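PDB 4AKR: F-actin-capping protein subunit alpha from Dictyostelium discoideum, which caps the fast-growing barbed ends of actin filaments independently of calcium, blocking subunit exchange there without severing the filaments. Local coordinates for residues S54-V59 with R168-C173. Numbering follows the deposited sequence.
Sequences SQMVSV and RSVWTC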
ATOM      1  N   SER A  54       1.994 -18.137  -2.040  1.00 18.26           N
ATOM      2  CA  SER A  54       0.837 -17.266  -2.225  1.00 18.12           C
ATOM      3  C   SER A  54       1.109 -16.212  -3.289  1.00 16.05           C
ATOM      4  O   SER A  54       0.186 -15.715  -3.924  1.00 17.39           O
ATOM      5  CB  SER A  54       0.422 -16.617  -0.897  1.00 20.96           C
ATOM      6  OG  SER A  54       1.503 -15.955  -0.275  1.00 25.03           O
ATOM      7  N   GLN A  55       2.380 -15.881  -3.485  1.00 14.81           N
ATOM      8  CA  GLN A  55       2.784 -14.917  -4.508  1.00 13.89           C
ATOM      9  C   GLN A  55       2.913 -15.652  -5.839  1.00 13.97           C
ATOM     10  O   GLN A  55       2.964 -15.030  -6.905  1.00 11.96           O
ATOM     11  CB  GLN A  55       4.144 -14.311  -4.169  1.00 14.78           C
ATOM     12  CG  GLN A  55       4.115 -13.279  -3.074  1.00 19.30           C
ATOM     13  CD  GLN A  55       3.514 -11.967  -3.537  1.00 19.65           C
ATOM     14  OE1 GLN A  55       3.928 -11.410  -4.557  1.00 19.38           O
ATOM     15  NE2 GLN A  55       2.543 -11.463  -2.786  1.00 19.00           N
ATOM     16  N   MET A  56       2.962 -16.983  -5.767  1.00 12.14           N
ATOM     17  CA  MET A  56       3.119 -17.804  -6.956  1.00 12.52           C
ATOM     18  C   MET A  56       4.358 -17.326  -7.725  1.00 12.56           C
ATOM     19  O   MET A  56       4.284 -16.956  -8.898  1.00 11.91           O
ATOM     20  CB  MET A  56       1.878 -17.720  -7.851  1.00 14.94           C
ATOM     21  CG  MET A  56       0.561 -18.059  -7.145  1.00 15.70           C
ATOM     22  SD  MET A  56      -0.747 -18.598  -8.273  1.00 18.60           S
ATOM     23  CE  MET A  56      -1.201 -17.092  -9.063  1.00 18.09           C
ATOM     24  N   VAL A  57       5.493 -17.322  -7.036  1.00 11.11           N
ATOM     25  CA  VAL A  57       6.752 -16.919  -7.639  1.00 11.47           C
ATOM     26  C   VAL A  57       7.108 -17.882  -8.786  1.00 12.57           C
ATOM     27  O   VAL A  57       6.646 -19.018  -8.826  1.00 10.51           O
ATOM     28  CB  VAL A  57       7.896 -16.921  -6.587  1.00 12.48           C
ATOM     29  CG1 VAL A  57       7.601 -15.894  -5.485  1.00  6.23           C
ATOM     30  CG2 VAL A  57       8.057 -18.328  -5.985  1.00  8.24           C
ATOM     31  N   SER A  58       7.916 -17.410  -9.726  1.00 14.57           N
ATOM     32  CA  SER A  58       8.330 -18.222 -10.864  1.00 16.30           C
ATOM     33  C   SER A  58       9.779 -18.658 -10.687  1.00 17.29           C
ATOM     34  O   SER A  58      10.556 -18.013  -9.981  1.00 17.16           O
ATOM     35  CB  SER A  58       8.191 -17.432 -12.162  1.00 15.26           C
ATOM     36  OG  SER A  58       9.119 -16.366 -12.191  1.00 17.97           O
ATOM     37  N   VAL A  59      10.132 -19.766 -11.329  1.00 18.94           N
ATOM     38  CA  VAL A  59      11.482 -20.309 -11.246  1.00 17.89           C
ATOM     39  C   VAL A  59      11.932 -20.734 -12.632  1.00 19.50           C
ATOM     40  O   VAL A  59      11.117 -20.891 -13.542  1.00 18.28           O
ATOM     41  CB  VAL A  59      11.532 -21.549 -10.319  1.00 16.51           C
ATOM     42  CG1 VAL A  59      11.205 -21.155  -8.891  1.00 15.50           C
ATOM     43  CG2 VAL A  59      10.540 -22.601 -10.803  1.00 16.31           C
ATOM     44  N   ARG A 168      -1.942 -11.672 -10.287  1.00 13.92           N
ATOM     45  CA  ARG A 168      -2.155 -13.086 -10.020  1.00 13.98           C
ATOM     46  C   ARG A 168      -3.583 -13.473 -10.383  1.00 14.67           C
ATOM     47  O   ARG A 168      -4.534 -12.814  -9.966  1.00 15.86           O
ATOM     48  CB  ARG A 168      -1.925 -13.398  -8.538  1.00 11.38           C
ATOM     49  CG  ARG A 168      -0.484 -13.466  -8.109  1.00 10.01           C
ATOM     50  CD  ARG A 168      -0.385 -13.588  -6.599  1.00  7.12           C
ATOM     51  NE  ARG A 168      -0.705 -12.319  -5.951  1.00 10.37           N
ATOM     52  CZ  ARG A 168      -0.900 -12.169  -4.648  1.00 10.02           C
ATOM     53  NH1 ARG A 168      -0.814 -13.215  -3.839  1.00 12.46           N
ATOM     54  NH2 ARG A 168      -1.175 -10.975  -4.151  1.00 12.30           N
ATOM     55  N   SER A 169      -3.717 -14.533 -11.169  1.00 14.00           N
ATOM     56  CA  SER A 169      -5.018 -15.056 -11.571  1.00 16.10           C
ATOM     57  C   SER A 169      -5.038 -16.548 -11.273  1.00 16.27           C
ATOM     58  O   SER A 169      -4.109 -17.272 -11.635  1.00 15.87           O
ATOM     59  CB  SER A 169      -5.272 -14.854 -13.071  1.00 14.33           C
ATOM     60  OG  SER A 169      -5.539 -13.508 -13.392  1.00 16.41           O
ATOM     61  N   VAL A 170      -6.082 -17.001 -10.586  1.00 18.17           N
ATOM     62  CA  VAL A 170      -6.236 -18.419 -10.280  1.00 18.84           C
ATOM     63  C   VAL A 170      -7.669 -18.790 -10.625  1.00 19.88           C
ATOM     64  O   VAL A 170      -8.615 -18.378  -9.936  1.00 20.77           O
ATOM     65  CB  VAL A 170      -5.968 -18.733  -8.787  1.00 19.67           C
ATOM     66  CG1 VAL A 170      -6.309 -20.185  -8.495  1.00 18.56           C
ATOM     67  CG2 VAL A 170      -4.497 -18.471  -8.449  1.00 17.83           C
ATOM     68  N   TRP A 171      -7.825 -19.530 -11.723  1.00 19.68           N
ATOM     69  CA  TRP A 171      -9.138 -19.973 -12.188  1.00 17.28           C
ATOM     70  C   TRP A 171      -9.283 -21.462 -11.976  1.00 19.52           C
ATOM     71  O   TRP A 171      -8.468 -22.258 -12.456  1.00 19.33           O
ATOM     72  CB  TRP A 171      -9.338 -19.671 -13.676  1.00 15.47           C
ATOM     73  CG  TRP A 171      -9.592 -18.229 -13.980  1.00 14.99           C
ATOM     74  CD1 TRP A 171      -8.658 -17.261 -14.205  1.00 13.06           C
ATOM     75  CD2 TRP A 171     -10.867 -17.578 -14.021  1.00 13.48           C
ATOM     76  NE1 TRP A 171      -9.273 -16.044 -14.380  1.00 13.40           N
ATOM     77  CE2 TRP A 171     -10.628 -16.210 -14.270  1.00 12.26           C
ATOM     78  CE3 TRP A 171     -12.190 -18.019 -13.864  1.00 14.64           C
ATOM     79  CZ2 TRP A 171     -11.659 -15.275 -14.367  1.00 11.67           C
ATOM     80  CZ3 TRP A 171     -13.218 -17.091 -13.959  1.00 12.97           C
ATOM     81  CH2 TRP A 171     -12.945 -15.730 -14.210  1.00 14.95           C
ATOM     82  N   THR A 172     -10.334 -21.838 -11.267  1.00 19.58           N
ATOM     83  CA  THR A 172     -10.603 -23.236 -10.981  1.00 21.29           C
ATOM     84  C   THR A 172     -11.802 -23.666 -11.795  1.00 21.12           C
ATOM     85  O   THR A 172     -12.901 -23.161 -11.589  1.00 21.79           O
ATOM     86  CB  THR A 172     -10.892 -23.416  -9.501  1.00 21.88           C
ATOM     87  OG1 THR A 172      -9.770 -22.931  -8.752  1.00 21.02           O
ATOM     88  CG2 THR A 172     -11.149 -24.873  -9.181  1.00 21.75           C
ATOM     89  N   CYS A 173     -11.584 -24.602 -12.714  1.00 20.44           N
ATOM     90  CA  CYS A 173     -12.639 -25.077 -13.599  1.00 20.47           C
ATOM     91  C   CYS A 173     -13.079 -26.505 -13.296  1.00 22.04           C
ATOM     92  O   CYS A 173     -12.287 -27.448 -13.404  1.00 21.39           O
ATOM     93  CB  CYS A 173     -12.163 -24.985 -15.045  1.00 19.36           C
ATOM     94  SG  CYS A 173     -11.265 -23.457 -15.399  1.00 23.71           S
TER
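S54 meets R168 through its backbone: the carbonyl O, in the last turn of helix 44-55, accepts a hydrogen bond of 2.7 Å from R168 NH1. Here a strand-borne arginine serves a helix C-terminus, where carbonyls run out of main-chain donors. The N-H···O angle is 146°; the oxygen sits at the guanidinium edge, in its plane, while the donor stands well above the carbonyl plane. The bend in the arginine chain at chi3 (-74°) swings the guanidinium toward this oxygen. Nearer the strand, R168 CD packs 3.7 Å from Q55 O. The Q55 side chain, itself bent, brings NE2 over one guanidinium face, 3.9 Å from R168 NH1 and displaced from the centre of the group, with the two planes inclined by 35°. Its other amide atom, OE1, accepts a hydrogen bond from R166, which helps fix the amide's rotation.

M56, at positive phi, is the C' residue of the Schellman motif closing the helix. Its side chain reaches across to strand 163-175, where a bend at chi3 turns M56 CE to within 3.6 Å of V170 CG2 and against R168 CB. M56 SD lies 3.8 Å from V170 CG2.

The contact thus seats the end of helix 44-55 on the five-stranded antiparallel sheet, as S153 of the adjacent strand also does by bonding M56 O. With an alanine in place of R168, S54 O would probably lose this donor, and a gap is likely to open next to the Q55 amide and beside M56 CE, where the outer arginine methylenes had lain. The chemistry implies a divided grip: a donor whose positive charge is probably favourable near the partly negative C-terminal end of the helix, and an apolar methionine–valine contact alongside.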